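PDB 2Q01: uronate isomerase from Caulobacter crescentus, which interconverts D-glucuronate and D-fructuronate, and likewise D-galacturonate and D-tagaturonate, as a uronate isomerase of sugar acid metabolism. Local coordinates for residues 149-152 with 153-156; 157-160 with 161-165. All blocks are in the same frame, centred on the assembly; numbering follows the deposited sequence.

Interaction 1: 149-152 with 153-156; sequences LATD and AFRP
Thr151 and Phe154 form the close part of this turn. Their side chains lie next to each other and point the same way. Thr151 OG1 sits at the edge of the phenyl ring, near its plane, 3.3 Å from Phe154 CD1. A chi1 of 74° tucks OG1 back over the main chain, on the ring side. It also hydrogen-bonds to Ala148 O in the last turn of the preceding helix. The ring of Phe127 meets that of Phe154 with nearly parallel planes. On the buried side, Leu149 CD2 makes a wider apolar contact with Phe154 CB, at 4.4 Å. A water spans the turn by donating to Leu149 O and to Phe154 O. The backbone bond from Phe154 N to Thr151 O is weak, at 3.5 Å. Asp152 and Arg155 form the solvent side. Arg155 CG packs against Asp152 O at 3.4 Å, but the charged ends beyond are loosely paired. Asp152 OD1 and Arg155 NH1 make a long salt bridge of 4.0 Å, through charge alone. The stronger partner of Arg155 is Asn52 O, which accepts from NE. The connection from helix 138-149 ends in the N-terminal cap of helix 156-162: Arg155 is the N-cap residue, and Pro156 follows where proline's missing N-H costs no helix bond.

Interaction 2: 157-160 with 161-165; sequences RALF and DRFNI
Residues 157-160 and 161-165 are successive turns of one helix and its C-terminal exit. Arg157 O accepts from Asp161 N, and Ala158 O accepts from Arg162 N, as alpha-helical i to i+4 bonds. Leu159 O accepts the last of this series, from Phe163 N at 2.9 Å. Asn164 then takes positive phi (64°). Its N bonds back to Asp161 O, and Ile165 N reaches Phe160 O in a weak but straight bond of 3.3 Å. A water lies within hydrogen-bonding distance of both Phe160 O and Ile165 O and probably bridges them.

Ile165 folds back over the Phe160 ring, and the two side chains cross at about a right angle. Its CB stands over the centre of one face, 3.9 Å from the ring centroid, in a CH-pi contact. Ile165 CG2 adds a 3.7 Å contact with Phe160 CZ. The ring gets there with CG anti to the backbone N (chi1 -170°). Trp189 meets it edge-to-face. Asp161 OD2 lies in the ring plane at its edge, 3.8 Å from Phe160 CD2. This carboxylate is held from outside: OD2 forms a salt bridge with Arg480, and OD1 accepts from Trp189 NE1. Arg480 and Trp189 probably help the carboxylate tolerate the nearby Arg157 O, 3.1 Å from Asp161 OD1.

Along another side of the helix, Leu159 CD2 touches Phe163 CZ at 3.8 Å. It also lies over one face of the Arg162 guanidinium. The carbonyl oxygen of Leu159 stands over one face of the Phe163 ring at its CG end, 3.1 Å from Phe163 CG. Leu159 and Ile165 also touch Phe422. The exit is a Schellman motif, here turning helix 156-162 into strand 165-169 of the parallel sheet in this TIM-barrel-clan fold.

In the fold
Interaction 1 leads directly into interaction 2 along the chain, and their centres are 11 Å apart. The turn at 149-156 sets up the start of helix 156-162, and residues 161-165 end it. The two also touch in space. Arg162 reaches back along the helix and makes a cation-pi contact with the Phe154 ring; Arg162 NH2 is 3.4 Å from Phe154 CZ. Ala158 CB packs 3.4 Å from Asp152 O, and Leu159 CD1 lies 3.5 Å from Phe154 O. Asn52 serves both regions: its O accepts from Arg155 NE and its OD1 from Arg157 N. The potassium site formed by Ala375, Tyr378, Leu381 and Asn411 takes no residue from either interaction.

Interaction 1: 149-152 with 153-156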
ATOM      1  N   LEU B 149       7.107  33.270  27.550  1.00 49.68           N
ATOM      2  CA  LEU B 149       5.897  33.735  26.863  1.00 50.15           C
ATOM      3  C   LEU B 149       5.476  35.147  27.249  1.00 54.61           C
ATOM      4  O   LEU B 149       4.773  35.818  26.491  1.00 50.69           O
ATOM      5  CB  LEU B 149       4.736  32.767  27.091  1.00 50.83           C
ATOM      6  CG  LEU B 149       4.818  31.420  26.373  1.00 53.04           C
ATOM      7  CD1 LEU B 149       3.628  30.570  26.747  1.00 49.78           C
ATOM      8  CD2 LEU B 149       4.903  31.604  24.867  1.00 50.94           C
ATOM      9  N   ALA B 150       5.915  35.589  28.427  1.00 64.24           N
ATOM     10  CA  ALA B 150       5.656  36.950  28.900  1.00 68.77           C
ATOM     11  C   ALA B 150       6.540  37.998  28.215  1.00 70.02           C
ATOM     12  O   ALA B 150       6.180  39.178  28.175  1.00 76.58           O
ATOM     13  CB  ALA B 150       5.810  37.025  30.416  1.00 69.61           C
ATOM     14  N   THR B 151       7.679  37.561  27.676  1.00 67.44           N
ATOM     15  CA  THR B 151       8.649  38.457  27.032  1.00 66.56           C
ATOM     16  C   THR B 151       8.149  38.990  25.686  1.00 70.37           C
ATOM     17  O   THR B 151       7.227  38.427  25.090  1.00 74.64           O
ATOM     18  CB  THR B 151      10.043  37.780  26.838  1.00 67.51           C
ATOM     19  OG1 THR B 151       9.982  36.821  25.775  1.00 72.32           O
ATOM     20  CG2 THR B 151      10.519  37.092  28.117  1.00 57.16           C
ATOM     21  N   ASP B 152       8.772  40.072  25.218  1.00 72.46           N
ATOM     22  CA  ASP B 152       8.409  40.722  23.953  1.00 72.58           C
ATOM     23  C   ASP B 152       8.835  39.920  22.722  1.00 68.37           C
ATOM     24  O   ASP B 152       8.323  40.143  21.622  1.00 68.59           O
ATOM     25  CB  ASP B 152       9.012  42.132  23.878  1.00 76.46           C
ATOM     26  CG  ASP B 152       8.416  43.092  24.904  1.00 93.42           C
ATOM     27  OD1 ASP B 152       7.227  42.942  25.267  1.00 99.24           O
ATOM     28  OD2 ASP B 152       9.144  44.009  25.341  1.00 97.26           O
ATOM     29  N   ALA B 153       9.769  38.991  22.915  1.00 59.34           N
ATOM     30  CA  ALA B 153      10.318  38.187  21.821  1.00 63.47           C
ATOM     31  C   ALA B 153       9.420  37.007  21.446  1.00 57.96           C
ATOM     32  O   ALA B 153       9.629  36.358  20.416  1.00 58.79           O
ATOM     33  CB  ALA B 153      11.722  37.703  22.177  1.00 64.86           C
ATOM     34  N   PHE B 154       8.427  36.738  22.291  1.00 56.64           N
ATOM     35  CA  PHE B 154       7.487  35.642  22.080  1.00 47.70           C
ATOM     36  C   PHE B 154       6.049  36.136  21.856  1.00 42.88           C
ATOM     37  O   PHE B 154       5.090  35.385  22.025  1.00 45.78           O
ATOM     38  CB  PHE B 154       7.568  34.637  23.231  1.00 40.70           C
ATOM     39  CG  PHE B 154       8.798  33.764  23.190  1.00 52.06           C
ATOM     40  CD1 PHE B 154      10.024  34.226  23.675  1.00 52.19           C
ATOM     41  CD2 PHE B 154       8.729  32.476  22.672  1.00 52.46           C
ATOM     42  CE1 PHE B 154      11.161  33.416  23.640  1.00 51.46           C
ATOM     43  CE2 PHE B 154       9.862  31.662  22.625  1.00 50.72           C
ATOM     44  CZ  PHE B 154      11.078  32.129  23.117  1.00 42.82           C
ATOM     45  N   ARG B 155       5.914  37.403  21.479  1.00 32.73           N
ATOM     46  CA  ARG B 155       4.655  37.936  20.987  1.00 39.91           C
ATOM     47  C   ARG B 155       4.446  37.334  19.603  1.00 45.09           C
ATOM     48  O   ARG B 155       5.419  37.155  18.864  1.00 50.52           O
ATOM     49  CB  ARG B 155       4.707  39.468  20.892  1.00 40.71           C
ATOM     50  CG  ARG B 155       4.983  40.186  22.202  1.00 50.31           C
ATOM     51  CD  ARG B 155       3.868  39.968  23.212  1.00 72.20           C
ATOM     52  NE  ARG B 155       2.806  40.960  23.073  1.00 75.91           N
ATOM     53  CZ  ARG B 155       2.599  41.958  23.927  1.00 65.05           C
ATOM     54  NH1 ARG B 155       3.374  42.096  24.992  1.00 58.32           N
ATOM     55  NH2 ARG B 155       1.611  42.816  23.718  1.00 70.24           N
ATOM     56  N   PRO B 156       3.191  36.978  19.261  1.00 48.54           N
ATOM     57  CA  PRO B 156       2.836  36.390  17.959  1.00 45.18           C
ATOM     58  C   PRO B 156       3.478  37.047  16.732  1.00 43.21           C
ATOM     59  O   PRO B 156       4.034  36.337  15.889  1.00 54.45           O
ATOM     60  CB  PRO B 156       1.316  36.536  17.921  1.00 34.06           C
ATOM     61  CG  PRO B 156       0.918  36.417  19.355  1.00 34.35           C
ATOM     62  CD  PRO B 156       2.016  37.065  20.155  1.00 35.18           C
TER
HETATM   63  O   HOH W   1       3.704  34.743  24.205  1.00 56.86           O

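Interaction 2: 157-160 with 161-165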
ATOM      1  N   ARG B 157       3.412  38.374  16.649  1.00 39.48           N
ATOM      2  CA  ARG B 157       4.018  39.127  15.544  1.00 40.31           C
ATOM      3  C   ARG B 157       5.544  39.035  15.543  1.00 43.59           C
ATOM      4  O   ARG B 157       6.164  38.921  14.483  1.00 44.05           O
ATOM      5  CB  ARG B 157       3.610  40.598  15.602  1.00 35.94           C
ATOM      6  CG  ARG B 157       2.172  40.879  15.218  1.00 47.32           C
ATOM      7  CD  ARG B 157       1.898  42.380  15.233  1.00 32.66           C
ATOM      8  NE  ARG B 157       0.514  42.674  14.882  1.00 50.42           N
ATOM      9  CZ  ARG B 157      -0.036  43.881  14.925  1.00 52.36           C
ATOM     10  NH1 ARG B 157       0.675  44.932  15.308  1.00 52.82           N
ATOM     11  NH2 ARG B 157      -1.305  44.039  14.578  1.00 65.21           N
ATOM     12  N   ALA B 158       6.137  39.086  16.735  1.00 43.92           N
ATOM     13  CA  ALA B 158       7.588  39.002  16.898  1.00 46.56           C
ATOM     14  C   ALA B 158       8.118  37.624  16.512  1.00 45.63           C
ATOM     15  O   ALA B 158       9.201  37.510  15.939  1.00 58.46           O
ATOM     16  CB  ALA B 158       7.979  39.340  18.324  1.00 50.21           C
ATOM     17  N   LEU B 159       7.342  36.591  16.830  1.00 44.09           N
ATOM     18  CA  LEU B 159       7.669  35.211  16.478  1.00 38.78           C
ATOM     19  C   LEU B 159       7.515  34.956  14.982  1.00 48.60           C
ATOM     20  O   LEU B 159       8.313  34.233  14.393  1.00 56.07           O
ATOM     21  CB  LEU B 159       6.783  34.244  17.260  1.00 32.50           C
ATOM     22  CG  LEU B 159       7.157  33.923  18.707  1.00 31.99           C
ATOM     23  CD1 LEU B 159       5.979  33.277  19.428  1.00 29.26           C
ATOM     24  CD2 LEU B 159       8.374  33.022  18.771  1.00 35.91           C
ATOM     25  N   PHE B 160       6.484  35.556  14.383  1.00 50.64           N
ATOM     26  CA  PHE B 160       6.236  35.503  12.940  1.00 50.06           C
ATOM     27  C   PHE B 160       7.444  36.012  12.156  1.00 49.89           C
ATOM     28  O   PHE B 160       7.802  35.446  11.123  1.00 57.96           O
ATOM     29  CB  PHE B 160       5.002  36.351  12.617  1.00 48.56           C
ATOM     30  CG  PHE B 160       4.478  36.201  11.204  1.00 51.47           C
ATOM     31  CD1 PHE B 160       3.436  35.324  10.931  1.00 48.21           C
ATOM     32  CD2 PHE B 160       4.986  36.976  10.160  1.00 46.40           C
ATOM     33  CE1 PHE B 160       2.928  35.200   9.645  1.00 45.31           C
ATOM     34  CE2 PHE B 160       4.481  36.859   8.871  1.00 36.61           C
ATOM     35  CZ  PHE B 160       3.449  35.969   8.613  1.00 41.94           C
ATOM     36  N   ASP B 161       8.061  37.079  12.654  1.00 47.39           N
ATOM     37  CA  ASP B 161       9.231  37.674  12.010  1.00 50.78           C
ATOM     38  C   ASP B 161      10.506  36.862  12.236  1.00 49.95           C
ATOM     39  O   ASP B 161      11.306  36.688  11.315  1.00 58.19           O
ATOM     40  CB  ASP B 161       9.413  39.116  12.476  1.00 53.90           C
ATOM     41  CG  ASP B 161       8.185  39.969  12.219  1.00 63.06           C
ATOM     42  OD1 ASP B 161       7.988  40.969  12.944  1.00 71.08           O
ATOM     43  OD2 ASP B 161       7.411  39.631  11.296  1.00 60.94           O
ATOM     44  N   ARG B 162      10.678  36.361  13.458  1.00 46.18           N
ATOM     45  CA  ARG B 162      11.817  35.519  13.808  1.00 46.24           C
ATOM     46  C   ARG B 162      11.816  34.197  13.044  1.00 51.00           C
ATOM     47  O   ARG B 162      12.882  33.676  12.701  1.00 57.30           O
ATOM     48  CB  ARG B 162      11.837  35.232  15.311  1.00 50.18           C
ATOM     49  CG  ARG B 162      13.204  34.797  15.823  1.00 63.16           C
ATOM     50  CD  ARG B 162      13.113  33.579  16.718  1.00 66.55           C
ATOM     51  NE  ARG B 162      12.559  33.895  18.031  1.00 70.36           N
ATOM     52  CZ  ARG B 162      12.724  33.146  19.117  1.00 68.73           C
ATOM     53  NH1 ARG B 162      13.440  32.025  19.063  1.00 64.98           N
ATOM     54  NH2 ARG B 162      12.175  33.525  20.260  1.00 65.55           N
ATOM     55  N   PHE B 163      10.622  33.664  12.779  1.00 51.70           N
ATOM     56  CA  PHE B 163      10.473  32.392  12.071  1.00 41.78           C
ATOM     57  C   PHE B 163      10.692  32.533  10.562  1.00 46.89           C
ATOM     58  O   PHE B 163      10.851  31.530   9.855  1.00 52.53           O
ATOM     59  CB  PHE B 163       9.101  31.769  12.344  1.00 43.73           C
ATOM     60  CG  PHE B 163       8.930  31.217  13.741  1.00 49.90           C
ATOM     61  CD1 PHE B 163      10.028  30.935  14.554  1.00 46.96           C
ATOM     62  CD2 PHE B 163       7.653  30.942  14.229  1.00 48.27           C
ATOM     63  CE1 PHE B 163       9.857  30.417  15.836  1.00 55.48           C
ATOM     64  CE2 PHE B 163       7.470  30.418  15.507  1.00 51.40           C
ATOM     65  CZ  PHE B 163       8.574  30.156  16.312  1.00 55.98           C
ATOM     66  N   ASN B 164      10.710  33.780  10.091  1.00 42.12           N
ATOM     67  CA  ASN B 164      10.912  34.125   8.683  1.00 51.30           C
ATOM     68  C   ASN B 164       9.763  33.600   7.827  1.00 53.12           C
ATOM     69  O   ASN B 164       9.965  32.998   6.773  1.00 60.01           O
ATOM     70  CB  ASN B 164      12.294  33.664   8.169  1.00 52.26           C
ATOM     71  CG  ASN B 164      12.736  34.395   6.906  1.00 56.15           C
ATOM     72  OD1 ASN B 164      13.591  33.903   6.166  1.00 58.45           O
ATOM     73  ND2 ASN B 164      12.154  35.567   6.654  1.00 54.30           N
ATOM     74  N   ILE B 165       8.545  33.821   8.308  1.00 50.18           N
ATOM     75  CA  ILE B 165       7.367  33.423   7.565  1.00 41.04           C
ATOM     76  C   ILE B 165       7.072  34.502   6.544  1.00 38.95           C
ATOM     77  O   ILE B 165       6.928  35.675   6.883  1.00 45.15           O
ATOM     78  CB  ILE B 165       6.161  33.143   8.483  1.00 34.04           C
ATOM     79  CG1 ILE B 165       6.528  32.047   9.494  1.00 31.53           C
ATOM     80  CG2 ILE B 165       4.930  32.734   7.652  1.00 32.23           C
ATOM     81  CD1 ILE B 165       5.645  31.979  10.728  1.00 40.28           C
TER
HETATM   82  O   HOH W   2       8.259  37.505   8.725  1.00 58.80           O